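Local coordinates for Alr4995 protein (Nostoc sp., PDB 6LRF) that probably degrades arginine to ornithine and carries ornithine onward to proline, combining arginine dihydrolase and ornithine cyclodeaminase activities in one chain, at residues L169-C174 and V214-N219; P175-Y180 and V243-L248; Y180-P185 and I206-A211. One frame throughout, in Å; residues are numbered along the deposited sequence.

Contact 1 of 3, residues L169-C174 and V214-N219; sequences LDTCFC and VNFACN
ND2 of Asn-219 sits over the face of the Asp-170 carboxylate and gives an N-H to the backbone of the same residue. The two planar groups stand almost perpendicular, 88° between their planes, and ND2 of Asn-219 is 3.4 Å from CG of Asp-170. The hydrogen bond runs from Asn-219 ND2 to Asp-170 O at 2.7 Å, with 157° at the hydrogen. The donor sits well above the carbonyl plane, whereas the acceptor is close to the plane of the amide. At the other end of that amide, OD1 accepts from Cys-264 N, so its rotation is set from two sides.

Cys-218, whose backbone comes near that of Cys-172, directs its CB at the facing segment. This CB is 3.5 Å from Thr-171 O; the SG of Cys-218, held beside its own backbone N and anti to the carbonyl carbon (chi1 -74°), rests 3.5 Å from Cys-172 C. CB of Cys-174 approaches Cys-218 O to 3.2 Å.

Both segments belong to the GME-family domain, an alpha/beta propeller. Here a 3-10 turn leading into strand 173-175 meets the loop that follows helix 210-213. That helix ends in a Schellman motif with Phe-216, at positive phi, as the C-prime residue. The Phe-216 ring runs alongside Thr-171 in the same direction, and its CE1 lies 3.9 Å from CG2 of Thr-171. The hydroxyl of Thr-171 is engaged by His-168 O instead.

A water bridges the backbones of Thr-171 and Cys-218: it donates to Thr-171 O at 2.6 Å and accepts from Cys-218 N at 2.8 Å. All the touching residues are buried, and the water gives Thr-171 O and Cys-218 N a partner there.

Contact 2 of 3, residues P175-Y180 and V243-L248; sequences PLANGY and VGFQVL
Two side chains of one segment, Val-243 and Phe-245, approach the same face of a single ring, that of Tyr-180, and the whole contact forms without a hydrogen bond between the segments. Phe-245 comes edge first in an offset edge-to-face pair: the planes are 80° apart and the centroids 5.6 Å. Its CE2 reaches CD1 of Tyr-180 at 3.8 Å, near the end of the ring closest to the backbone. Val-243 takes the hydroxyl end. Its CG2 makes a CH-pi contact 4.0 Å from the Tyr-180 centroid and only 19° off the ring normal, and its CB lies 3.4 Å from OH of Tyr-180. The tyrosine and valine side chains arrive from opposite directions.

Val-243 and Phe-245 flank the point where the chain leaves helix 234-242. Gly-244, at positive phi, is the C-prime residue of a Schellman motif, and the chain then turns into strand 246-249. On the other side, 175-180 is the turn of a beta-hairpin between the antiparallel strands 173-175 and 181-183, closed by Leu-176 N to Tyr-180 O at 2.8 Å. The residues just after the helix thus pack against a hairpin turn of the GME-family domain.

Phe-245 also packs against Leu-176 and Ala-177 of that turn. With CG beside its own backbone N and anti to the carbonyl carbon (chi1 -72°), the ring is directed at the turn, and its CZ meets CB of Leu-176 at 3.7 Å, the two side chains crossing at a slant. Ala-177 O approaches the same CZ of Phe-245 at 3.4 Å from the ring edge, near its plane, where the weakly polar C-H lies. Leu-240 of the helix and Asn-222 also touch the phenylalanine.

Contact 3 of 3, residues Y180-P185 and I206-A211; sequences YLLYYP and IAIAEA
Strands 181-183 and 205-207 run parallel, with Leu-182 bridged to Ile-206 and Tyr-183 to Ala-207. Ile-206 N donates to Leu-181 O at 2.8 Å, nearly straight at 163°. Ile-206 O receives a weak bond from Tyr-183 N at 3.3 Å, and Ile-208 N reaches Tyr-183 O at 3.1 Å. On the face carrying Leu-182 and Ile-206, CD1 of Leu-182 presses on CG2 of Ile-208 at 3.5 Å, tighter than ordinary carbon packing, the side chains crossing at about a right angle. On the other face, Pro-185 CG sits 3.7 Å from Ala-207 CB.

The Tyr-184 ring, its CG anti to the backbone N (chi1 174°), extends along the second segment: Ile-208 O meets its edge, 3.3 Å from CD1 of Tyr-184, and its OH lies 3.4 Å from CG of Glu-210. The carboxylate of Glu-210 is engaged in a salt bridge with Arg-165, which may offset the nearby Glu-475 of the second subunit.

The strands form a beta-alpha-beta unit with helix 190-199, which packs on Leu-181 and Tyr-183; helix 234-242 covers Leu-182, Ile-206 and Ile-208, and strand 173-175 borders strand 181-183.

In the fold
From the N terminus, the chain enters at 169-174, forms strand 173-175, turns through 175-180 and returns as strand 181-183. Contact 3 closes the shortest loop, bringing strand 205-207 beside 181-183 after helix 190-199. It is nested inside the loops closed by contacts 1 and 2, which themselves cross, since their segments alternate along the chain. Contacts 1 and 3 meet within one three-stranded sheet, where strand 173-175 pairs with 181-183; contacts 2 and 3 share Tyr-180. Contact 1 ties the turn leading into that sheet's first strand, and the strand's start, to the loop before strand 221-223, while contact 2 ties the hairpin turn to the connection from helix 234-242 into strand 246-249, which belongs to another three-stranded sheet.

Contact 1 of 3, residues L169-C174 and V214-N219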
ATOM      1  N   LEU B 169       2.331 -41.381  10.152  1.00 23.39           N
ATOM      2  CA  LEU B 169       2.285 -41.084  11.574  1.00 21.17           C
ATOM      3  C   LEU B 169       3.604 -41.370  12.278  1.00 27.24           C
ATOM      4  O   LEU B 169       4.007 -40.617  13.168  1.00 23.65           O
ATOM      5  CB  LEU B 169       1.174 -41.888  12.232  1.00 20.59           C
ATOM      6  CG  LEU B 169       0.954 -41.559  13.708  1.00 23.17           C
ATOM      7  CD1 LEU B 169       0.621 -40.043  13.887  1.00 25.54           C
ATOM      8  CD2 LEU B 169      -0.130 -42.452  14.306  1.00 26.23           C
ATOM      9  N   ASP B 170       4.283 -42.450  11.880  1.00 23.60           N
ATOM     10  CA  ASP B 170       5.502 -42.875  12.574  1.00 27.57           C
ATOM     11  C   ASP B 170       6.728 -42.025  12.234  1.00 29.50           C
ATOM     12  O   ASP B 170       7.812 -42.260  12.768  1.00 31.60           O
ATOM     13  CB  ASP B 170       5.794 -44.367  12.297  1.00 29.60           C
ATOM     14  CG  ASP B 170       6.304 -44.648  10.878  1.00 34.49           C
ATOM     15  OD1 ASP B 170       6.254 -43.761   9.997  1.00 32.93           O
ATOM     16  OD2 ASP B 170       6.751 -45.804  10.638  1.00 33.40           O
ATOM     17  N   THR B 171       6.560 -41.043  11.352  1.00 26.71           N
ATOM     18  CA  THR B 171       7.646 -40.096  11.064  1.00 32.22           C
ATOM     19  C   THR B 171       7.626 -38.876  11.994  1.00 31.49           C
ATOM     20  O   THR B 171       8.557 -38.076  11.982  1.00 31.92           O
ATOM     21  CB  THR B 171       7.596 -39.578   9.614  1.00 29.52           C
ATOM     22  OG1 THR B 171       6.384 -38.845   9.412  1.00 29.31           O
ATOM     23  CG2 THR B 171       7.654 -40.725   8.634  1.00 31.09           C
ATOM     24  N   CYS B 172       6.575 -38.740  12.800  1.00 26.29           N
ATOM     25  CA  CYS B 172       6.404 -37.545  13.630  1.00 29.40           C
ATOM     26  C   CYS B 172       5.768 -37.854  14.972  1.00 31.05           C
ATOM     27  O   CYS B 172       5.382 -36.942  15.710  1.00 32.21           O
ATOM     28  CB  CYS B 172       5.552 -36.503  12.897  1.00 28.26           C
ATOM     29  SG  CYS B 172       3.901 -37.102  12.318  1.00 31.48           S
ATOM     30  N   PHE B 173       5.656 -39.139  15.288  1.00 26.95           N
ATOM     31  CA  PHE B 173       4.893 -39.568  16.451  1.00 27.44           C
ATOM     32  C   PHE B 173       5.409 -40.921  16.929  1.00 30.22           C
ATOM     33  O   PHE B 173       5.565 -41.839  16.116  1.00 26.30           O
ATOM     34  CB  PHE B 173       3.416 -39.639  16.076  1.00 22.82           C
ATOM     35  CG  PHE B 173       2.492 -39.812  17.236  1.00 26.59           C
ATOM     36  CD1 PHE B 173       2.128 -41.088  17.675  1.00 24.46           C
ATOM     37  CD2 PHE B 173       1.945 -38.702  17.863  1.00 23.64           C
ATOM     38  CE1 PHE B 173       1.255 -41.255  18.744  1.00 24.17           C
ATOM     39  CE2 PHE B 173       1.065 -38.853  18.935  1.00 29.60           C
ATOM     40  CZ  PHE B 173       0.719 -40.135  19.378  1.00 26.96           C
ATOM     41  N   CYS B 174       5.678 -41.056  18.225  1.00 25.99           N
ATOM     42  CA  CYS B 174       6.341 -42.265  18.709  1.00 25.63           C
ATOM     43  C   CYS B 174       6.079 -42.565  20.190  1.00 30.43           C
ATOM     44  O   CYS B 174       6.809 -42.087  21.077  1.00 30.27           O
ATOM     45  CB  CYS B 174       7.853 -42.168  18.465  1.00 28.64           C
ATOM     46  SG  CYS B 174       8.758 -43.751  18.798  1.00 33.91           S
ATOM     47  N   VAL B 214      13.234 -33.420  11.040  1.00 40.62           N
ATOM     48  CA  VAL B 214      13.595 -33.665   9.642  1.00 36.76           C
ATOM     49  C   VAL B 214      14.746 -34.680   9.526  1.00 38.82           C
ATOM     50  O   VAL B 214      15.096 -35.130   8.434  1.00 42.53           O
ATOM     51  CB  VAL B 214      13.980 -32.356   8.924  1.00 38.94           C
ATOM     52  CG1 VAL B 214      12.840 -31.366   8.999  1.00 37.49           C
ATOM     53  CG2 VAL B 214      15.226 -31.753   9.563  1.00 43.83           C
ATOM     54  N   ASN B 215      15.331 -35.029  10.664  1.00 37.45           N
ATOM     55  CA  ASN B 215      16.279 -36.131  10.728  1.00 44.15           C
ATOM     56  C   ASN B 215      15.611 -37.454  11.124  1.00 44.74           C
ATOM     57  O   ASN B 215      16.303 -38.447  11.390  1.00 40.96           O
ATOM     58  CB  ASN B 215      17.402 -35.807  11.712  1.00 44.41           C
ATOM     59  CG  ASN B 215      18.509 -35.010  11.073  1.00 49.97           C
ATOM     60  OD1 ASN B 215      19.466 -35.576  10.539  1.00 58.29           O
ATOM     61  ND2 ASN B 215      18.377 -33.690  11.098  1.00 42.18           N
ATOM     62  N   PHE B 216      14.274 -37.443  11.159  1.00 40.06           N
ATOM     63  CA  PHE B 216      13.457 -38.610  11.505  1.00 38.31           C
ATOM     64  C   PHE B 216      13.702 -39.100  12.926  1.00 41.81           C
ATOM     65  O   PHE B 216      13.759 -40.307  13.167  1.00 38.22           O
ATOM     66  CB  PHE B 216      13.716 -39.762  10.542  1.00 36.50           C
ATOM     67  CG  PHE B 216      13.088 -39.586   9.195  1.00 41.03           C
ATOM     68  CD1 PHE B 216      11.989 -40.353   8.829  1.00 39.09           C
ATOM     69  CD2 PHE B 216      13.615 -38.685   8.277  1.00 39.53           C
ATOM     70  CE1 PHE B 216      11.406 -40.211   7.571  1.00 38.69           C
ATOM     71  CE2 PHE B 216      13.045 -38.540   7.020  1.00 42.78           C
ATOM     72  CZ  PHE B 216      11.937 -39.299   6.664  1.00 41.22           C
ATOM     73  N   ALA B 217      13.856 -38.165  13.858  1.00 36.10           N
ATOM     74  CA  ALA B 217      14.008 -38.510  15.267  1.00 40.76           C
ATOM     75  C   ALA B 217      12.814 -39.316  15.799  1.00 40.16           C
ATOM     76  O   ALA B 217      12.976 -40.190  16.653  1.00 39.11           O
ATOM     77  CB  ALA B 217      14.204 -37.240  16.109  1.00 43.71           C
ATOM     78  N   CYS B 218      11.619 -39.017  15.296  1.00 34.09           N
ATOM     79  CA  CYS B 218      10.412 -39.684  15.772  1.00 38.22           C
ATOM     80  C   CYS B 218      10.308 -41.101  15.243  1.00 37.11           C
ATOM     81  O   CYS B 218       9.582 -41.938  15.802  1.00 37.41           O
ATOM     82  CB  CYS B 218       9.177 -38.892  15.368  1.00 37.25           C
ATOM     83  SG  CYS B 218       8.985 -37.414  16.346  1.00 38.75           S
ATOM     84  N   ASN B 219      11.038 -41.350  14.158  1.00 35.93           N
ATOM     85  CA  ASN B 219      11.098 -42.660  13.516  1.00 32.58           C
ATOM     86  C   ASN B 219      12.069 -43.581  14.262  1.00 34.30           C
ATOM     87  O   ASN B 219      13.086 -44.021  13.731  1.00 31.48           O
ATOM     88  CB  ASN B 219      11.507 -42.504  12.057  1.00 32.62           C
ATOM     89  CG  ASN B 219      10.885 -43.542  11.168  1.00 34.58           C
ATOM     90  OD1 ASN B 219      11.594 -44.352  10.550  1.00 30.95           O
ATOM     91  ND2 ASN B 219       9.550 -43.539  11.092  1.00 28.78           N
TER
HETATM   92  O   HOH W   1      10.788 -37.308  13.182  1.00 37.54           O
HETATM   93  O   HOH W   2       7.434 -43.671  15.475  1.00 29.31           O

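Contact 2 of 3, residues P175-Y180 and V243-L248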
ATOM      1  N   PRO B 175       5.037 -43.373  20.464  1.00 22.58           N
ATOM      2  CA  PRO B 175       4.775 -43.858  21.819  1.00 28.59           C
ATOM      3  C   PRO B 175       5.973 -44.670  22.352  1.00 31.43           C
ATOM      4  O   PRO B 175       6.537 -45.486  21.626  1.00 28.19           O
ATOM      5  CB  PRO B 175       3.528 -44.736  21.647  1.00 25.88           C
ATOM      6  CG  PRO B 175       2.887 -44.244  20.362  1.00 26.40           C
ATOM      7  CD  PRO B 175       4.042 -43.863  19.491  1.00 26.09           C
ATOM      8  N   LEU B 176       6.366 -44.415  23.594  1.00 29.89           N
ATOM      9  CA  LEU B 176       7.538 -45.062  24.194  1.00 35.64           C
ATOM     10  C   LEU B 176       7.152 -45.758  25.484  1.00 36.36           C
ATOM     11  O   LEU B 176       6.060 -45.533  26.019  1.00 32.91           O
ATOM     12  CB  LEU B 176       8.649 -44.049  24.480  1.00 34.99           C
ATOM     13  CG  LEU B 176       9.205 -43.280  23.287  1.00 34.55           C
ATOM     14  CD1 LEU B 176       9.998 -42.078  23.774  1.00 37.07           C
ATOM     15  CD2 LEU B 176      10.060 -44.184  22.429  1.00 31.48           C
ATOM     16  N   ALA B 177       8.050 -46.592  25.996  1.00 42.21           N
ATOM     17  CA  ALA B 177       7.787 -47.281  27.253  1.00 44.42           C
ATOM     18  C   ALA B 177       7.552 -46.271  28.371  1.00 40.71           C
ATOM     19  O   ALA B 177       7.990 -45.119  28.270  1.00 38.50           O
ATOM     20  CB  ALA B 177       8.942 -48.213  27.606  1.00 49.70           C
ATOM     21  N   ASN B 178       6.845 -46.700  29.417  1.00 43.89           N
ATOM     22  CA  ASN B 178       6.667 -45.896  30.627  1.00 41.83           C
ATOM     23  C   ASN B 178       5.868 -44.615  30.352  1.00 45.53           C
ATOM     24  O   ASN B 178       6.125 -43.567  30.943  1.00 48.78           O
ATOM     25  CB  ASN B 178       8.041 -45.565  31.228  1.00 48.77           C
ATOM     26  CG  ASN B 178       7.962 -45.106  32.659  1.00 59.51           C
ATOM     27  OD1 ASN B 178       7.062 -45.504  33.403  1.00 65.17           O
ATOM     28  ND2 ASN B 178       8.913 -44.265  33.064  1.00 60.48           N
ATOM     29  N   GLY B 179       4.918 -44.706  29.426  1.00 43.32           N
ATOM     30  CA  GLY B 179       3.992 -43.619  29.138  1.00 42.51           C
ATOM     31  C   GLY B 179       4.505 -42.438  28.324  1.00 36.53           C
ATOM     32  O   GLY B 179       3.760 -41.493  28.068  1.00 33.52           O
ATOM     33  N   TYR B 180       5.765 -42.478  27.905  1.00 35.07           N
ATOM     34  CA  TYR B 180       6.345 -41.327  27.223  1.00 36.74           C
ATOM     35  C   TYR B 180       5.915 -41.220  25.761  1.00 37.93           C
ATOM     36  O   TYR B 180       5.583 -42.211  25.122  1.00 31.19           O
ATOM     37  CB  TYR B 180       7.865 -41.365  27.331  1.00 38.56           C
ATOM     38  CG  TYR B 180       8.330 -41.005  28.725  1.00 43.05           C
ATOM     39  CD1 TYR B 180       8.605 -41.990  29.665  1.00 42.75           C
ATOM     40  CD2 TYR B 180       8.446 -39.672  29.110  1.00 44.15           C
ATOM     41  CE1 TYR B 180       9.016 -41.660  30.944  1.00 46.99           C
ATOM     42  CE2 TYR B 180       8.846 -39.330  30.387  1.00 49.44           C
ATOM     43  CZ  TYR B 180       9.132 -40.328  31.299  1.00 52.68           C
ATOM     44  OH  TYR B 180       9.536 -39.981  32.568  1.00 54.87           O
ATOM     45  N   VAL B 243      15.070 -38.934  31.313  1.00 56.51           N
ATOM     46  CA  VAL B 243      14.039 -39.768  31.940  1.00 54.59           C
ATOM     47  C   VAL B 243      14.359 -41.260  31.840  1.00 54.80           C
ATOM     48  O   VAL B 243      13.478 -42.103  32.010  1.00 56.51           O
ATOM     49  CB  VAL B 243      12.626 -39.518  31.336  1.00 55.62           C
ATOM     50  CG1 VAL B 243      12.177 -38.082  31.599  1.00 56.80           C
ATOM     51  CG2 VAL B 243      12.590 -39.854  29.841  1.00 49.57           C
ATOM     52  N   GLY B 244      15.617 -41.587  31.562  1.00 55.06           N
ATOM     53  CA  GLY B 244      16.080 -42.959  31.674  1.00 51.54           C
ATOM     54  C   GLY B 244      16.123 -43.821  30.421  1.00 51.88           C
ATOM     55  O   GLY B 244      16.314 -45.029  30.527  1.00 54.00           O
ATOM     56  N   PHE B 245      15.945 -43.224  29.245  1.00 53.63           N
ATOM     57  CA  PHE B 245      16.110 -43.954  27.986  1.00 51.39           C
ATOM     58  C   PHE B 245      17.575 -43.962  27.546  1.00 52.78           C
ATOM     59  O   PHE B 245      18.264 -42.950  27.665  1.00 50.67           O
ATOM     60  CB  PHE B 245      15.263 -43.339  26.868  1.00 49.25           C
ATOM     61  CG  PHE B 245      13.793 -43.580  27.010  1.00 48.68           C
ATOM     62  CD1 PHE B 245      13.260 -44.842  26.789  1.00 48.11           C
ATOM     63  CD2 PHE B 245      12.936 -42.540  27.339  1.00 48.76           C
ATOM     64  CE1 PHE B 245      11.895 -45.069  26.909  1.00 44.39           C
ATOM     65  CE2 PHE B 245      11.572 -42.756  27.458  1.00 45.73           C
ATOM     66  CZ  PHE B 245      11.051 -44.026  27.243  1.00 41.42           C
ATOM     67  N   GLN B 246      18.044 -45.094  27.024  1.00 50.30           N
ATOM     68  CA  GLN B 246      19.383 -45.159  26.449  1.00 51.39           C
ATOM     69  C   GLN B 246      19.297 -44.997  24.938  1.00 48.26           C
ATOM     70  O   GLN B 246      18.614 -45.766  24.253  1.00 44.47           O
ATOM     71  CB  GLN B 246      20.095 -46.475  26.806  1.00 48.83           C
ATOM     72  CG  GLN B 246      21.165 -46.851  25.787  1.00 51.51           C
ATOM     73  CD  GLN B 246      21.965 -48.104  26.133  1.00 63.22           C
ATOM     74  OE1 GLN B 246      21.422 -49.102  26.622  1.00 62.82           O
ATOM     75  NE2 GLN B 246      23.266 -48.064  25.846  1.00 65.46           N
ATOM     76  N   VAL B 247      19.998 -43.991  24.425  1.00 46.29           N
ATOM     77  CA  VAL B 247      19.910 -43.648  23.012  1.00 48.00           C
ATOM     78  C   VAL B 247      21.011 -44.268  22.163  1.00 52.86           C
ATOM     79  O   VAL B 247      22.181 -43.930  22.308  1.00 53.24           O
ATOM     80  CB  VAL B 247      19.951 -42.129  22.805  1.00 50.11           C
ATOM     81  CG1 VAL B 247      19.998 -41.804  21.317  1.00 47.45           C
ATOM     82  CG2 VAL B 247      18.751 -41.464  23.488  1.00 49.39           C
ATOM     83  N   LEU B 248      20.616 -45.173  21.272  1.00 52.72           N
ATOM     84  CA  LEU B 248      21.516 -45.755  20.278  1.00 50.42           C
ATOM     85  C   LEU B 248      21.289 -45.103  18.919  1.00 51.47           C
ATOM     86  O   LEU B 248      20.165 -45.080  18.413  1.00 53.33           O
ATOM     87  CB  LEU B 248      21.298 -47.268  20.164  1.00 51.58           C
ATOM     88  CG  LEU B 248      22.000 -48.256  21.102  1.00 56.30           C
ATOM     89  CD1 LEU B 248      22.020 -47.778  22.536  1.00 53.47           C
ATOM     90  CD2 LEU B 248      21.332 -49.614  21.021  1.00 46.86           C
TER

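Contact 3 of 3, residues Y180-P185 and I206-A211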
ATOM      1  N   TYR B 180       5.765 -42.478  27.905  1.00 35.07           N
ATOM      2  CA  TYR B 180       6.345 -41.327  27.223  1.00 36.74           C
ATOM      3  C   TYR B 180       5.915 -41.220  25.761  1.00 37.93           C
ATOM      4  O   TYR B 180       5.583 -42.211  25.122  1.00 31.19           O
ATOM      5  CB  TYR B 180       7.865 -41.365  27.331  1.00 38.56           C
ATOM      6  CG  TYR B 180       8.330 -41.005  28.725  1.00 43.05           C
ATOM      7  CD1 TYR B 180       8.605 -41.990  29.665  1.00 42.75           C
ATOM      8  CD2 TYR B 180       8.446 -39.672  29.110  1.00 44.15           C
ATOM      9  CE1 TYR B 180       9.016 -41.660  30.944  1.00 46.99           C
ATOM     10  CE2 TYR B 180       8.846 -39.330  30.387  1.00 49.44           C
ATOM     11  CZ  TYR B 180       9.132 -40.328  31.299  1.00 52.68           C
ATOM     12  OH  TYR B 180       9.536 -39.981  32.568  1.00 54.87           O
ATOM     13  N   LEU B 181       5.908 -39.995  25.248  1.00 36.88           N
ATOM     14  CA  LEU B 181       5.540 -39.757  23.864  1.00 32.86           C
ATOM     15  C   LEU B 181       6.533 -38.829  23.211  1.00 35.85           C
ATOM     16  O   LEU B 181       6.681 -37.682  23.621  1.00 31.79           O
ATOM     17  CB  LEU B 181       4.136 -39.159  23.750  1.00 28.76           C
ATOM     18  CG  LEU B 181       3.841 -38.706  22.314  1.00 31.21           C
ATOM     19  CD1 LEU B 181       3.755 -39.904  21.363  1.00 27.70           C
ATOM     20  CD2 LEU B 181       2.573 -37.871  22.229  1.00 29.90           C
ATOM     21  N   LEU B 182       7.202 -39.336  22.187  1.00 31.75           N
ATOM     22  CA  LEU B 182       8.125 -38.553  21.389  1.00 29.05           C
ATOM     23  C   LEU B 182       7.409 -38.120  20.121  1.00 33.54           C
ATOM     24  O   LEU B 182       7.015 -38.966  19.313  1.00 30.20           O
ATOM     25  CB  LEU B 182       9.367 -39.381  21.060  1.00 30.90           C
ATOM     26  CG  LEU B 182      10.451 -38.740  20.198  1.00 37.60           C
ATOM     27  CD1 LEU B 182      11.290 -37.815  21.052  1.00 40.45           C
ATOM     28  CD2 LEU B 182      11.314 -39.814  19.534  1.00 36.76           C
ATOM     29  N   TYR B 183       7.201 -36.819  19.948  1.00 30.79           N
ATOM     30  CA  TYR B 183       6.410 -36.358  18.819  1.00 30.28           C
ATOM     31  C   TYR B 183       6.764 -34.939  18.414  1.00 35.85           C
ATOM     32  O   TYR B 183       7.388 -34.195  19.170  1.00 36.29           O
ATOM     33  CB  TYR B 183       4.905 -36.471  19.132  1.00 30.37           C
ATOM     34  CG  TYR B 183       4.308 -35.373  19.989  1.00 30.22           C
ATOM     35  CD1 TYR B 183       3.271 -34.571  19.510  1.00 35.09           C
ATOM     36  CD2 TYR B 183       4.770 -35.140  21.274  1.00 34.88           C
ATOM     37  CE1 TYR B 183       2.709 -33.563  20.298  1.00 33.89           C
ATOM     38  CE2 TYR B 183       4.217 -34.144  22.068  1.00 36.37           C
ATOM     39  CZ  TYR B 183       3.194 -33.356  21.577  1.00 39.17           C
ATOM     40  OH  TYR B 183       2.664 -32.370  22.377  1.00 41.35           O
ATOM     41  N   TYR B 184       6.366 -34.588  17.199  1.00 33.81           N
ATOM     42  CA  TYR B 184       6.610 -33.269  16.641  1.00 34.87           C
ATOM     43  C   TYR B 184       5.294 -32.528  16.395  1.00 33.00           C
ATOM     44  O   TYR B 184       4.662 -32.724  15.354  1.00 35.59           O
ATOM     45  CB  TYR B 184       7.396 -33.393  15.341  1.00 32.54           C
ATOM     46  CG  TYR B 184       7.564 -32.084  14.611  1.00 35.23           C
ATOM     47  CD1 TYR B 184       8.227 -31.019  15.209  1.00 39.94           C
ATOM     48  CD2 TYR B 184       7.071 -31.915  13.325  1.00 37.62           C
ATOM     49  CE1 TYR B 184       8.390 -29.815  14.544  1.00 43.02           C
ATOM     50  CE2 TYR B 184       7.231 -30.719  12.652  1.00 36.79           C
ATOM     51  CZ  TYR B 184       7.892 -29.674  13.269  1.00 43.07           C
ATOM     52  OH  TYR B 184       8.054 -28.477  12.611  1.00 50.14           O
ATOM     53  N   PRO B 185       4.889 -31.661  17.344  1.00 33.78           N
ATOM     54  CA  PRO B 185       3.571 -31.007  17.339  1.00 34.51           C
ATOM     55  C   PRO B 185       3.219 -30.283  16.038  1.00 29.90           C
ATOM     56  O   PRO B 185       2.038 -30.166  15.714  1.00 33.08           O
ATOM     57  CB  PRO B 185       3.675 -30.002  18.498  1.00 35.11           C
ATOM     58  CG  PRO B 185       4.691 -30.605  19.422  1.00 36.48           C
ATOM     59  CD  PRO B 185       5.707 -31.235  18.498  1.00 36.16           C
ATOM     60  N   ILE B 206       7.472 -35.436  25.146  1.00 36.51           N
ATOM     61  CA  ILE B 206       8.761 -34.979  24.668  1.00 35.92           C
ATOM     62  C   ILE B 206       8.590 -34.385  23.280  1.00 35.25           C
ATOM     63  O   ILE B 206       8.796 -35.068  22.272  1.00 34.21           O
ATOM     64  CB  ILE B 206       9.796 -36.122  24.623  1.00 38.32           C
ATOM     65  CG1 ILE B 206       9.786 -36.894  25.948  1.00 40.25           C
ATOM     66  CG2 ILE B 206      11.185 -35.579  24.269  1.00 39.92           C
ATOM     67  CD1 ILE B 206      10.646 -38.150  25.946  1.00 43.89           C
ATOM     68  N   ALA B 207       8.185 -33.117  23.229  1.00 37.12           N
ATOM     69  CA  ALA B 207       8.018 -32.432  21.951  1.00 40.56           C
ATOM     70  C   ALA B 207       9.382 -32.056  21.394  1.00 38.23           C
ATOM     71  O   ALA B 207      10.222 -31.532  22.117  1.00 46.73           O
ATOM     72  CB  ALA B 207       7.137 -31.205  22.106  1.00 40.06           C
ATOM     73  N   ILE B 208       9.612 -32.335  20.117  1.00 40.98           N
ATOM     74  CA  ILE B 208      10.941 -32.140  19.541  1.00 44.11           C
ATOM     75  C   ILE B 208      10.997 -31.002  18.536  1.00 40.15           C
ATOM     76  O   ILE B 208       9.987 -30.634  17.940  1.00 37.90           O
ATOM     77  CB  ILE B 208      11.454 -33.415  18.843  1.00 42.05           C
ATOM     78  CG1 ILE B 208      10.584 -33.745  17.626  1.00 43.18           C
ATOM     79  CG2 ILE B 208      11.489 -34.569  19.823  1.00 41.51           C
ATOM     80  CD1 ILE B 208      11.214 -34.733  16.678  1.00 38.81           C
ATOM     81  N   ALA B 209      12.204 -30.462  18.369  1.00 47.75           N
ATOM     82  CA  ALA B 209      12.497 -29.391  17.422  1.00 47.27           C
ATOM     83  C   ALA B 209      12.396 -29.884  15.991  1.00 46.04           C
ATOM     84  O   ALA B 209      12.546 -31.075  15.736  1.00 47.77           O
ATOM     85  CB  ALA B 209      13.883 -28.826  17.683  1.00 43.99           C
ATOM     86  N   GLU B 210      12.149 -28.964  15.059  1.00 44.93           N
ATOM     87  CA  GLU B 210      12.060 -29.307  13.644  1.00 46.45           C
ATOM     88  C   GLU B 210      13.381 -29.866  13.120  1.00 47.35           C
ATOM     89  O   GLU B 210      13.398 -30.671  12.187  1.00 48.27           O
ATOM     90  CB  GLU B 210      11.641 -28.090  12.816  1.00 48.31           C
ATOM     91  CG  GLU B 210      11.270 -28.424  11.367  1.00 50.89           C
ATOM     92  CD  GLU B 210      10.724 -27.227  10.588  1.00 56.51           C
ATOM     93  OE1 GLU B 210      11.175 -26.085  10.845  1.00 59.62           O
ATOM     94  OE2 GLU B 210       9.841 -27.431   9.715  1.00 53.73           O
ATOM     95  N   ALA B 211      14.485 -29.448  13.727  1.00 47.47           N
ATOM     96  CA  ALA B 211      15.797 -29.939  13.327  1.00 48.30           C
ATOM     97  C   ALA B 211      15.888 -31.449  13.517  1.00 46.91           C
ATOM     98  O   ALA B 211      16.317 -32.167  12.614  1.00 48.00           O
ATOM     99  CB  ALA B 211      16.891 -29.237  14.114  1.00 49.13           C
TER